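Cadherin-5 (Gallus gallus, PDB 3PPE) mediates calcium-dependent homophilic adhesion between endothelial cells, probably helps control the cohesion and organisation of their junctions, and plays a role in coupling actin fibres to them. Local coordinates at residues V126-A131 and V180-A185; E151-T154 and V160-T163; N43-V48 and E59-E64; T121-V126 and V197-T202. One frame throughout, in Å; residues are numbered along the deposited sequence. Where two conformers were deposited one is given.

Contact 1 (V126-A131 and V180-A185); sequences VTAEDA and VKAKDA. With CA (calcium ion), chain D.
Val126 and Val180 face each other, as do Ala128 and Ala182, across the two sheets of the beta sandwich that forms the second extracellular cadherin domain. The two segments run 28° apart in direction, and no hydrogen bond joins them, so side-chain packing and a shared calcium ion span the gap. The valines meet tip to tip, with CG2 of Val126 4.0 Å from CG2 of Val180. One step on, the interior narrows to methyl against methyl, Ala128 CB lying 3.6 Å from Ala182 CB, with Phe104 packed beside both pairs. The next pair turns from apolar to ionic. In Asp130 the CB carries CG anti to the backbone N (chi1 -173°), which swings the carboxylate toward the strand 175-184 and the domain junction. Beyond CG both carboxylate oxygens grip the calcium ion, Asp130 OD1 at 2.6 Å and Asp130 OD2 at 2.4 Å, and OD2 also rests 3.4 Å from Asp184 CB. Asn98, Asn100, Asp132 and His139 complete this site at the interdomain linker. Asp184 is bound through one oxygen, its OD2 accepting instead from Leu188 N, while its OD1 sits 2.6 Å from the calcium.

Contact 2 (E151-T154 and V160-T163); sequences EYFT and VIFT
Thr154 and Phe162 form the hydrogen-bonded pair of an antiparallel beta hairpin at the edge of a sheet in the second cadherin domain. Two backbone bonds hold them: Thr154 N donates to Phe162 O at 2.8 Å, and Phe162 N returns a bond to Thr154 O at 2.9 Å. Weaker CA-H...O contacts flank these, since Phe153 CA and Ile161 CA approach the same two carbonyl oxygens. Apolar contact lies on the face toward the domain interior. There Phe153 CB meets Ile161 CG2 at 3.7 Å, the branch placed anti to the isoleucine N, while the edge of the Phe153 ring comes close to Phe162 O. Tyr176, Ile178 and Ile199 continue this packing around the phenylalanine. On the face bearing Thr154 and Phe162, Thr154 OG1 passes Phe162 CB at 3.7 Å in van der Waals contact. The polar part there is a water bridge, the water lying 2.8 Å from Thr154 OG1 and donating to Thr163 O at 2.7 Å. The chemistry thus differs by face: apolar contacts join the hairpin to the core, whereas a hydroxyl and a water extend the backbone bonding on the more exposed face.

Contact 3 (N43-V48 and E59-E64); sequences NTIFKV and ERLDRE. With CA (calcium ion), chain C; CA (calcium ion), chain E.
Ile45 spans two residues of the loop 59-64, lying against the carboxylate of Glu59 with one part of its side chain and against Leu61 with the other. At Glu59 the chain is extended beyond CG, and it crosses the isoleucine at about a right angle. Glu59 CD comes 3.8 Å from Ile45 CG1, and Glu59 OE2 lies as far from Ile45 CD1, so the acidic group rests on hydrocarbon. Arg60 points away from this contact and makes a salt bridge to Glu12 instead. Leu61 turns toward the 43-48 segment and splits its two methyls: CD2 packs on Ile45 CG2 at 3.8 Å, and CD1 reaches Phe46 CZ at 4.1 Å. The isoleucine branch is itself set over the centre of one face of the Phe46 ring, making a compact apolar cluster of three residues. Beyond it the chemistry changes to calcium binding. Asp62 OD1 binds one calcium ion at 2.3 Å and also accepts from Glu64 N, closing an Asx turn. Arg63 forms a salt bridge with Glu64, its NH2 2.9 Å from OE2, which receives it on the anti lone pair. Glu64 OE1 bridges two calcium ions, 2.3 Å from the one held by Asp62, and its OE2 binds the second. These belong to the junction between the first and second cadherin domains. In the first domain the cluster lies between strands: Tyr69 of strand 68-77 touches Ile45 and Leu61, while Ile92 and Val94 of strand 82-95 cover Phe46 and Leu61 respectively.

Contact 4 (T121-V126 and V197-T202); sequences TSVTKV and VIIRLT
The closest approach here is a methyl pair, Val126 CG1 3.6 Å from Val197 CG2, at the tight end of the contact, where the side chains cross at a slant. This is the methyl of Val126 that lies anti to its carbonyl carbon (chi1 -57°), on the other branch from the one turned to Val180. Phe109 and Ile161 touch Val126 as well, and Ile161 and Ile178 touch Val197, so this end is buried among strands. At the other end, Val123 CG1 packs on Ile199 CG2 at 3.8 Å, the two side chains meeting at about a right angle, and Phe153 presses on both. These are the opposing sheets of the cadherin beta sandwich, one carrying strand 122-129 and the other strand 194-202, and side-chain packing bridges them without any hydrogen bond. The first strand is interrupted here in a way consistent with a beta bulge: Val123 and Thr124 share Ile161 as backbone partner, and both direct their side chains toward the second sheet. Thr124 makes the looser contact, its CG2 4.0 Å from Val197 CG1 as the side chains slide past each other in opposite directions. Its torsion (chi1 -166°) turns the methyl rather than the hydroxyl to the valine. On the solvent side Lys125 points away from Val197, and its long chain runs extended and bends at the last torsion. There Lys125 NZ donates to Val126 O at 3.0 Å, from 39° above the carbonyl plane, and has Ser158 O and Thr127 OG1 as further partners.

How the contacts relate
Contact 3 closes first along the chain, a short loop wholly within the first cadherin domain. The others follow in the second domain and lie one within another: contact 4 opens at Thr121, contact 1 takes over at Val126, which they share, and contact 2 forms a hairpin inside both before contact 1 and then contact 4 close. Contacts 1 and 4 join the two sheets of that domain, whereas contact 2 adds the edge strand to one sheet, its strand 160-163 pairing with strand 122-129. Contacts 2 and 4 are about 8 Å apart, centre to centre. Although the centres of contacts 1 and 3 lie about 29 Å apart, Ala131 touches Arg63 and Glu64 across the calcium-bound junction.

Contact 1 (V126-A131 and V180-A185)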
loop_
_atom_site.group_PDB
_atom_site.type_symbol
_atom_site.label_atom_id
_atom_site.label_comp_id
_atom_site.label_asym_id
_atom_site.label_seq_id
_atom_site.Cartn_x
_atom_site.Cartn_y
_atom_site.Cartn_z
ATOM N N VAL A 126 30.734 -26.950 -1.439
ATOM C CA VAL A 126 30.580 -25.815 -2.357
ATOM C C VAL A 126 29.532 -24.869 -1.731
ATOM O O VAL A 126 28.736 -25.302 -0.881
ATOM C CB VAL A 126 30.222 -26.244 -3.844
ATOM C CG1 VAL A 126 31.297 -27.216 -4.401
ATOM C CG2 VAL A 126 28.802 -26.884 -3.993
ATOM N N THR A 127 29.519 -23.610 -2.148
ATOM C CA THR A 127 28.607 -22.608 -1.579
ATOM C C THR A 127 28.195 -21.645 -2.670
ATOM O O THR A 127 29.057 -21.106 -3.372
ATOM C CB THR A 127 29.321 -21.781 -0.462
ATOM O OG1 THR A 127 29.867 -22.665 0.500
ATOM C CG2 THR A 127 28.345 -20.784 0.275
ATOM N N ALA A 128 26.887 -21.437 -2.808
ATOM C CA ALA A 128 26.340 -20.348 -3.611
ATOM C C ALA A 128 25.541 -19.412 -2.698
ATOM O O ALA A 128 24.943 -19.866 -1.701
ATOM C CB ALA A 128 25.464 -20.897 -4.732
ATOM N N GLU A 129 25.577 -18.110 -2.989
ATOM C CA GLU A 129 24.885 -17.118 -2.158
ATOM C C GLU A 129 23.810 -16.481 -3.013
ATOM O O GLU A 129 23.986 -16.266 -4.205
ATOM C CB GLU A 129 25.831 -16.019 -1.635
ATOM C CG GLU A 129 27.077 -16.514 -0.925
ATOM C CD GLU A 129 28.073 -15.392 -0.661
ATOM O OE1 GLU A 129 28.324 -14.539 -1.573
ATOM O OE2 GLU A 129 28.610 -15.356 0.469
ATOM N N ASP A 130 22.679 -16.224 -2.386
ATOM C CA ASP A 130 21.521 -15.662 -3.062
ATOM C C ASP A 130 21.291 -14.309 -2.414
ATOM O O ASP A 130 21.120 -14.238 -1.196
ATOM C CB ASP A 130 20.329 -16.570 -2.816
ATOM C CG ASP A 130 19.110 -16.166 -3.615
ATOM O OD1 ASP A 130 18.632 -14.997 -3.546
ATOM O OD2 ASP A 130 18.564 -17.052 -4.251
ATOM N N ALA A 131 21.259 -13.262 -3.238
ATOM C CA ALA A 131 21.211 -11.875 -2.772
ATOM C C ALA A 131 19.835 -11.418 -2.230
ATOM O O ALA A 131 19.714 -10.325 -1.673
ATOM C CB ALA A 131 21.661 -10.962 -3.895
ATOM N N VAL A 180 28.350 -28.496 -10.714
ATOM C CA VAL A 180 27.292 -28.313 -9.744
ATOM C C VAL A 180 26.429 -27.114 -10.174
ATOM O O VAL A 180 26.894 -26.210 -10.870
ATOM C CB VAL A 180 27.883 -28.219 -8.276
ATOM C CG1 VAL A 180 28.763 -26.978 -8.101
ATOM C CG2 VAL A 180 26.786 -28.303 -7.191
ATOM N N LYS A 181 25.156 -27.131 -9.803
ATOM C CA LYS A 181 24.256 -26.062 -10.131
ATOM C C LYS A 181 23.490 -25.734 -8.848
ATOM O O LYS A 181 23.116 -26.635 -8.064
ATOM C CB LYS A 181 23.274 -26.524 -11.227
ATOM C CG LYS A 181 22.348 -25.394 -11.771
ATOM C CD LYS A 181 21.557 -25.827 -13.017
ATOM C CE LYS A 181 21.130 -24.587 -13.865
ATOM N NZ LYS A 181 20.077 -24.991 -14.912
ATOM N N ALA A 182 23.253 -24.445 -8.627
ATOM C CA ALA A 182 22.481 -23.992 -7.475
ATOM C C ALA A 182 21.192 -23.302 -7.910
ATOM O O ALA A 182 21.090 -22.805 -9.031
ATOM C CB ALA A 182 23.317 -23.064 -6.609
ATOM N N LYS A 183 20.212 -23.274 -7.014
ATOM C CA LYS A 183 18.850 -22.900 -7.380
ATOM C C LYS A 183 17.978 -22.713 -6.142
ATOM O O LYS A 183 17.776 -23.646 -5.366
ATOM C CB LYS A 183 18.235 -23.954 -8.302
ATOM C CG LYS A 183 16.739 -23.793 -8.517
ATOM C CD LYS A 183 16.240 -24.699 -9.631
ATOM C CE LYS A 183 16.452 -26.164 -9.288
ATOM N NZ LYS A 183 15.253 -26.761 -8.637
ATOM N N ASP A 184 17.464 -21.500 -5.965
ATOM C CA ASP A 184 16.690 -21.162 -4.777
ATOM C C ASP A 184 15.341 -21.874 -4.777
ATOM O O ASP A 184 14.880 -22.351 -5.814
ATOM C CB ASP A 184 16.486 -19.649 -4.683
ATOM C CG ASP A 184 15.452 -19.137 -5.666
ATOM O OD1 ASP A 184 15.436 -17.917 -5.934
ATOM O OD2 ASP A 184 14.655 -19.955 -6.172
ATOM N N ALA A 185 14.713 -21.940 -3.608
ATOM C CA ALA A 185 13.637 -22.895 -3.370
ATOM C C ALA A 185 12.420 -22.582 -4.232
ATOM O O ALA A 185 11.512 -23.402 -4.365
ATOM C CB ALA A 185 13.257 -22.910 -1.897
HETATM CA CA CA D . 16.497 -15.863 -4.705
#

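Contact 2 (E151-T154 and V160-T163)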
loop_
_atom_site.group_PDB
_atom_site.type_symbol
_atom_site.label_atom_id
_atom_site.label_comp_id
_atom_site.label_asym_id
_atom_site.label_seq_id
_atom_site.Cartn_x
_atom_site.Cartn_y
_atom_site.Cartn_z
ATOM N N GLU A 151 26.895 -39.749 -10.975
ATOM C CA GLU A 151 27.116 -41.200 -10.764
ATOM C C GLU A 151 28.241 -41.497 -9.765
ATOM O O GLU A 151 28.296 -42.603 -9.176
ATOM C CB GLU A 151 27.500 -41.865 -12.078
ATOM C CG GLU A 151 26.505 -41.653 -13.197
ATOM C CD GLU A 151 26.735 -40.343 -13.987
ATOM O OE1 GLU A 151 27.613 -39.508 -13.624
ATOM O OE2 GLU A 151 26.009 -40.169 -14.998
ATOM N N TYR A 152 29.137 -40.519 -9.595
ATOM C CA TYR A 152 30.356 -40.654 -8.804
ATOM C C TYR A 152 30.277 -39.955 -7.449
ATOM O O TYR A 152 30.848 -40.463 -6.465
ATOM C CB TYR A 152 31.569 -40.163 -9.621
ATOM C CG TYR A 152 31.699 -40.966 -10.891
ATOM C CD1 TYR A 152 31.293 -40.430 -12.118
ATOM C CD2 TYR A 152 32.135 -42.299 -10.856
ATOM C CE1 TYR A 152 31.356 -41.169 -13.268
ATOM C CE2 TYR A 152 32.216 -43.041 -12.011
ATOM C CZ TYR A 152 31.822 -42.465 -13.209
ATOM O OH TYR A 152 31.874 -43.183 -14.363
ATOM N N PHE A 153 29.531 -38.830 -7.400
ATOM C CA PHE A 153 29.400 -37.961 -6.207
ATOM C C PHE A 153 27.973 -37.463 -6.048
ATOM O O PHE A 153 27.282 -37.293 -7.025
ATOM C CB PHE A 153 30.359 -36.734 -6.288
ATOM C CG PHE A 153 31.807 -37.134 -6.403
ATOM C CD1 PHE A 153 32.391 -37.341 -7.668
ATOM C CD2 PHE A 153 32.554 -37.410 -5.269
ATOM C CE1 PHE A 153 33.718 -37.769 -7.783
ATOM C CE2 PHE A 153 33.908 -37.832 -5.379
ATOM C CZ PHE A 153 34.478 -38.014 -6.642
ATOM N N THR A 154 27.553 -37.246 -4.815
ATOM C CA THR A 154 26.265 -36.622 -4.540
ATOM C C THR A 154 26.508 -35.290 -3.845
ATOM O O THR A 154 27.601 -35.016 -3.359
ATOM C CB THR A 154 25.327 -37.512 -3.664
ATOM O OG1 THR A 154 25.868 -37.685 -2.352
ATOM C CG2 THR A 154 25.049 -38.900 -4.348
ATOM N N VAL A 160 27.438 -29.769 0.517
ATOM C CA VAL A 160 28.448 -30.789 0.822
ATOM C C VAL A 160 28.416 -31.919 -0.222
ATOM O O VAL A 160 27.355 -32.469 -0.532
ATOM C CB VAL A 160 28.318 -31.321 2.258
ATOM C CG1 VAL A 160 29.433 -32.393 2.601
ATOM C CG2 VAL A 160 28.387 -30.137 3.281
ATOM N N ILE A 161 29.597 -32.214 -0.756
ATOM C CA ILE A 161 29.781 -33.263 -1.770
ATOM C C ILE A 161 30.311 -34.524 -1.092
ATOM O O ILE A 161 31.213 -34.459 -0.258
ATOM C CB ILE A 161 30.711 -32.769 -2.914
ATOM C CG1 ILE A 161 30.114 -31.495 -3.542
ATOM C CG2 ILE A 161 30.955 -33.858 -3.995
ATOM C CD1 ILE A 161 30.926 -30.931 -4.671
ATOM N N PHE A 162 29.723 -35.664 -1.454
ATOM C CA PHE A 162 30.020 -36.974 -0.868
ATOM C C PHE A 162 30.284 -37.966 -1.984
ATOM O O PHE A 162 29.735 -37.811 -3.078
ATOM C CB PHE A 162 28.807 -37.493 -0.088
ATOM C CG PHE A 162 28.371 -36.615 1.047
ATOM C CD1 PHE A 162 27.421 -35.598 0.848
ATOM C CD2 PHE A 162 28.844 -36.846 2.333
ATOM C CE1 PHE A 162 27.021 -34.783 1.926
ATOM C CE2 PHE A 162 28.430 -36.053 3.428
ATOM C CZ PHE A 162 27.521 -35.022 3.222
ATOM N N THR A 163 31.074 -39.017 -1.694
ATOM C CA THR A 163 31.251 -40.119 -2.650
ATOM C C THR A 163 29.894 -40.812 -2.820
ATOM O O THR A 163 29.176 -41.024 -1.840
ATOM C CB THR A 163 32.331 -41.163 -2.176
ATOM O OG1 THR A 163 31.917 -41.704 -0.925
ATOM C CG2 THR A 163 33.743 -40.498 -2.017
HETATM O O HOH W 1 26.659 -40.175 -1.338
#

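Contact 3 (N43-V48 and E59-E64)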
loop_
_atom_site.group_PDB
_atom_site.type_symbol
_atom_site.label_atom_id
_atom_site.label_comp_id
_atom_site.label_asym_id
_atom_site.label_seq_id
_atom_site.Cartn_x
_atom_site.Cartn_y
_atom_site.Cartn_z
ATOM N N ASN A 43 11.769 13.691 -0.277
ATOM C CA ASN A 43 11.593 14.784 -1.240
ATOM C C ASN A 43 12.318 14.578 -2.588
ATOM O O ASN A 43 12.232 15.437 -3.467
ATOM C CB ASN A 43 11.942 16.174 -0.611
ATOM C CG ASN A 43 11.231 16.397 0.702
ATOM O OD1 ASN A 43 9.997 16.469 0.739
ATOM N ND2 ASN A 43 11.992 16.426 1.792
ATOM N N THR A 44 13.018 13.452 -2.740
ATOM C CA THR A 44 13.604 13.044 -4.020
ATOM C C THR A 44 12.861 11.779 -4.467
ATOM O O THR A 44 11.938 11.843 -5.292
ATOM C CB THR A 44 15.140 12.828 -3.962
ATOM O OG1 THR A 44 15.485 11.943 -2.891
ATOM C CG2 THR A 44 15.915 14.152 -3.778
ATOM N N ILE A 45 13.179 10.644 -3.868
ATOM C CA ILE A 45 12.426 9.421 -4.181
ATOM C C ILE A 45 11.027 9.442 -3.588
ATOM O O ILE A 45 10.055 9.073 -4.252
ATOM C CB ILE A 45 13.185 8.160 -3.682
ATOM C CG1 ILE A 45 14.522 8.074 -4.416
ATOM C CG2 ILE A 45 12.293 6.846 -3.803
ATOM C CD1 ILE A 45 15.469 6.891 -3.941
ATOM N N PHE A 46 10.936 9.856 -2.327
ATOM C CA PHE A 46 9.690 9.778 -1.592
ATOM C C PHE A 46 9.138 11.177 -1.457
ATOM O O PHE A 46 9.820 12.074 -0.976
ATOM C CB PHE A 46 9.948 9.160 -0.216
ATOM C CG PHE A 46 10.485 7.771 -0.305
ATOM C CD1 PHE A 46 11.789 7.501 0.061
ATOM C CD2 PHE A 46 9.686 6.738 -0.791
ATOM C CE1 PHE A 46 12.290 6.210 -0.046
ATOM C CE2 PHE A 46 10.189 5.446 -0.928
ATOM C CZ PHE A 46 11.505 5.193 -0.555
ATOM N N LYS A 47 7.922 11.375 -1.921
ATOM C CA LYS A 47 7.312 12.692 -1.807
ATOM C C LYS A 47 5.910 12.579 -1.241
ATOM O O LYS A 47 5.158 11.649 -1.578
ATOM C CB LYS A 47 7.266 13.414 -3.164
ATOM C CG LYS A 47 8.607 13.518 -3.882
ATOM C CD LYS A 47 8.431 14.171 -5.247
ATOM C CE LYS A 47 9.731 14.152 -6.013
ATOM N NZ LYS A 47 9.656 15.094 -7.160
ATOM N N VAL A 48 5.559 13.558 -0.414
ATOM C CA VAL A 48 4.198 13.703 0.083
ATOM C C VAL A 48 3.274 14.196 -1.022
ATOM O O VAL A 48 3.652 15.001 -1.868
ATOM C CB VAL A 48 4.130 14.684 1.301
ATOM C CG1 VAL A 48 2.669 14.970 1.685
ATOM C CG2 VAL A 48 4.861 14.109 2.495
ATOM N N GLU A 59 10.764 6.636 -7.958
ATOM C CA GLU A 59 11.672 5.743 -8.652
ATOM C C GLU A 59 11.277 4.336 -8.305
ATOM O O GLU A 59 10.710 4.076 -7.237
ATOM C CB GLU A 59 13.115 5.909 -8.175
ATOM C CG GLU A 59 13.699 7.245 -8.467
ATOM C CD GLU A 59 15.125 7.329 -8.050
ATOM O OE1 GLU A 59 15.654 8.446 -8.124
ATOM O OE2 GLU A 59 15.712 6.303 -7.648
ATOM N N ARG A 60 11.598 3.424 -9.215
ATOM C CA ARG A 60 11.575 2.002 -8.921
ATOM C C ARG A 60 12.721 1.711 -7.953
ATOM O O ARG A 60 13.817 2.287 -8.073
ATOM C CB ARG A 60 11.769 1.184 -10.188
ATOM C CG ARG A 60 10.580 1.213 -11.102
ATOM C CD ARG A 60 10.838 0.318 -12.296
ATOM N NE ARG A 60 11.203 -1.027 -11.837
ATOM C CZ ARG A 60 12.423 -1.558 -11.874
ATOM N NH1 ARG A 60 13.469 -0.891 -12.373
ATOM N NH2 ARG A 60 12.593 -2.783 -11.423
ATOM N N LEU A 61 12.450 0.832 -6.997
ATOM C CA LEU A 61 13.376 0.539 -5.926
ATOM C C LEU A 61 13.994 -0.888 -6.031
ATOM O O LEU A 61 13.344 -1.832 -6.456
ATOM C CB LEU A 61 12.647 0.690 -4.579
ATOM C CG LEU A 61 11.993 2.058 -4.315
ATOM C CD1 LEU A 61 11.081 1.986 -3.088
ATOM C CD2 LEU A 61 13.071 3.150 -4.196
ATOM N N ASP A 62 15.233 -1.022 -5.603
ATOM C CA ASP A 62 15.884 -2.315 -5.581
ATOM C C ASP A 62 16.283 -2.570 -4.155
ATOM O O ASP A 62 17.183 -1.916 -3.657
ATOM C CB ASP A 62 17.123 -2.253 -6.475
ATOM C CG ASP A 62 17.885 -3.574 -6.539
ATOM O OD1 ASP A 62 17.445 -4.604 -5.967
ATOM O OD2 ASP A 62 18.938 -3.558 -7.182
ATOM N N ARG A 63 15.613 -3.505 -3.485
ATOM C CA ARG A 63 15.983 -3.862 -2.099
ATOM C C ARG A 63 17.461 -4.283 -1.968
ATOM O O ARG A 63 18.099 -4.051 -0.933
ATOM C CB ARG A 63 15.057 -4.965 -1.554
ATOM C CG ARG A 63 15.117 -5.153 -0.046
ATOM C CD ARG A 63 14.766 -6.607 0.309
ATOM N NE ARG A 63 15.810 -7.530 -0.203
ATOM C CZ ARG A 63 16.946 -7.793 0.452
ATOM N NH1 ARG A 63 17.182 -7.223 1.610
ATOM N NH2 ARG A 63 17.872 -8.579 -0.079
ATOM N N GLU A 64 18.010 -4.865 -3.017
ATOM C CA GLU A 64 19.403 -5.316 -2.967
ATOM C C GLU A 64 20.420 -4.164 -3.039
ATOM O O GLU A 64 21.589 -4.353 -2.725
ATOM C CB GLU A 64 19.685 -6.362 -4.056
ATOM C CG GLU A 64 19.142 -7.757 -3.717
ATOM C CD GLU A 64 17.642 -7.888 -3.802
ATOM O OE1 GLU A 64 17.030 -7.553 -4.852
ATOM O OE2 GLU A 64 17.040 -8.369 -2.818
HETATM CA CA CA C . 16.159 -6.354 -6.622
HETATM CA CA CA E . 15.047 -9.276 -4.071
HETATM O O HOH W 2 18.008 -7.401 -7.866
#

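Contact 4 (T121-V126 and V197-T202)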
loop_
_atom_site.group_PDB
_atom_site.type_symbol
_atom_site.label_atom_id
_atom_site.label_comp_id
_atom_site.label_asym_id
_atom_site.label_seq_id
_atom_site.Cartn_x
_atom_site.Cartn_y
_atom_site.Cartn_z
ATOM N N THR A 121 31.235 -40.720 1.859
ATOM C CA THR A 121 32.370 -40.019 2.433
ATOM C C THR A 121 32.356 -38.581 1.959
ATOM O O THR A 121 32.336 -38.317 0.756
ATOM C CB THR A 121 33.718 -40.657 2.070
ATOM O OG1 THR A 121 33.759 -41.996 2.626
ATOM C CG2 THR A 121 34.841 -39.824 2.699
ATOM N N SER A 122 32.371 -37.664 2.932
ATOM C CA SER A 122 32.341 -36.253 2.686
ATOM C C SER A 122 33.645 -35.828 1.981
ATOM O O SER A 122 34.760 -36.198 2.424
ATOM C CB SER A 122 32.210 -35.575 4.058
ATOM O OG SER A 122 32.312 -34.209 3.905
ATOM N N VAL A 123 33.534 -35.044 0.906
ATOM C CA VAL A 123 34.716 -34.688 0.119
ATOM C C VAL A 123 35.121 -33.207 0.328
ATOM O O VAL A 123 36.243 -32.891 0.703
ATOM C CB VAL A 123 34.448 -34.963 -1.393
ATOM C CG1 VAL A 123 35.638 -34.506 -2.263
ATOM C CG2 VAL A 123 34.056 -36.428 -1.631
ATOM N N THR A 124 34.167 -32.304 0.094
ATOM C CA THR A 124 34.419 -30.893 0.091
ATOM C C THR A 124 33.057 -30.190 0.120
ATOM O O THR A 124 32.018 -30.857 0.026
ATOM C CB THR A 124 35.272 -30.482 -1.157
ATOM O OG1 THR A 124 35.750 -29.169 -0.949
ATOM C CG2 THR A 124 34.485 -30.514 -2.457
ATOM N N LYS A 125 33.048 -28.876 0.333
ATOM C CA LYS A 125 31.791 -28.151 0.389
ATOM C C LYS A 125 31.820 -27.080 -0.691
ATOM O O LYS A 125 32.831 -26.404 -0.866
ATOM C CB LYS A 125 31.563 -27.478 1.750
ATOM C CG LYS A 125 30.113 -26.918 1.896
ATOM C CD LYS A 125 29.946 -26.031 3.102
ATOM C CE LYS A 125 28.537 -25.395 3.174
ATOM N NZ LYS A 125 28.159 -24.545 1.967
ATOM N N VAL A 126 30.734 -26.950 -1.439
ATOM C CA VAL A 126 30.580 -25.815 -2.357
ATOM C C VAL A 126 29.532 -24.869 -1.731
ATOM O O VAL A 126 28.736 -25.302 -0.881
ATOM C CB VAL A 126 30.222 -26.244 -3.844
ATOM C CG1 VAL A 126 31.297 -27.216 -4.401
ATOM C CG2 VAL A 126 28.802 -26.884 -3.993
ATOM N N VAL A 197 33.779 -28.530 -9.817
ATOM C CA VAL A 197 34.519 -29.091 -8.711
ATOM C C VAL A 197 35.507 -30.099 -9.276
ATOM O O VAL A 197 35.108 -31.070 -9.896
ATOM C CB VAL A 197 33.638 -29.806 -7.674
ATOM C CG1 VAL A 197 34.416 -29.992 -6.380
ATOM C CG2 VAL A 197 32.360 -29.000 -7.396
ATOM N N ILE A 198 36.778 -29.842 -9.037
ATOM C CA ILE A 198 37.825 -30.800 -9.366
ATOM C C ILE A 198 38.106 -31.594 -8.104
ATOM O O ILE A 198 38.496 -31.040 -7.071
ATOM C CB ILE A 198 39.078 -30.091 -9.883
ATOM C CG1 ILE A 198 38.735 -29.363 -11.191
ATOM C CG2 ILE A 198 40.204 -31.112 -10.145
ATOM C CD1 ILE A 198 39.707 -28.213 -11.470
ATOM N N ILE A 199 37.854 -32.894 -8.185
ATOM C CA ILE A 199 38.030 -33.782 -7.048
ATOM C C ILE A 199 39.133 -34.793 -7.399
ATOM O O ILE A 199 38.973 -35.624 -8.303
ATOM C CB ILE A 199 36.744 -34.520 -6.737
ATOM C CG1 ILE A 199 35.679 -33.523 -6.259
ATOM C CG2 ILE A 199 37.002 -35.636 -5.658
ATOM C CD1 ILE A 199 34.290 -34.011 -6.398
ATOM N N ARG A 200 40.246 -34.704 -6.696
ATOM C CA ARG A 200 41.355 -35.626 -6.906
ATOM C C ARG A 200 41.194 -36.834 -5.996
ATOM O O ARG A 200 40.860 -36.689 -4.826
ATOM C CB ARG A 200 42.678 -34.925 -6.573
ATOM C CG ARG A 200 43.091 -33.911 -7.590
ATOM C CD ARG A 200 44.200 -33.014 -7.075
ATOM N NE ARG A 200 44.958 -33.621 -5.976
ATOM C CZ ARG A 200 44.945 -33.189 -4.717
ATOM N NH1 ARG A 200 44.227 -32.129 -4.386
ATOM N NH2 ARG A 200 45.654 -33.819 -3.793
ATOM N N LEU A 201 41.448 -38.021 -6.527
ATOM C CA LEU A 201 41.501 -39.243 -5.735
ATOM C C LEU A 201 42.937 -39.463 -5.295
ATOM O O LEU A 201 43.852 -39.464 -6.132
ATOM C CB LEU A 201 40.999 -40.441 -6.552
ATOM C CG LEU A 201 39.495 -40.699 -6.611
ATOM C CD1 LEU A 201 39.024 -41.387 -5.333
ATOM C CD2 LEU A 201 38.680 -39.432 -6.762
ATOM N N THR A 202 43.132 -39.619 -3.989
ATOM C CA THR A 202 44.462 -39.762 -3.410
ATOM C C THR A 202 44.774 -41.217 -3.028
ATOM O O THR A 202 43.888 -42.036 -2.882
ATOM C CB THR A 202 44.681 -38.796 -2.226
ATOM O OG1 THR A 202 43.655 -38.994 -1.253
ATOM C CG2 THR A 202 44.638 -37.343 -2.722
#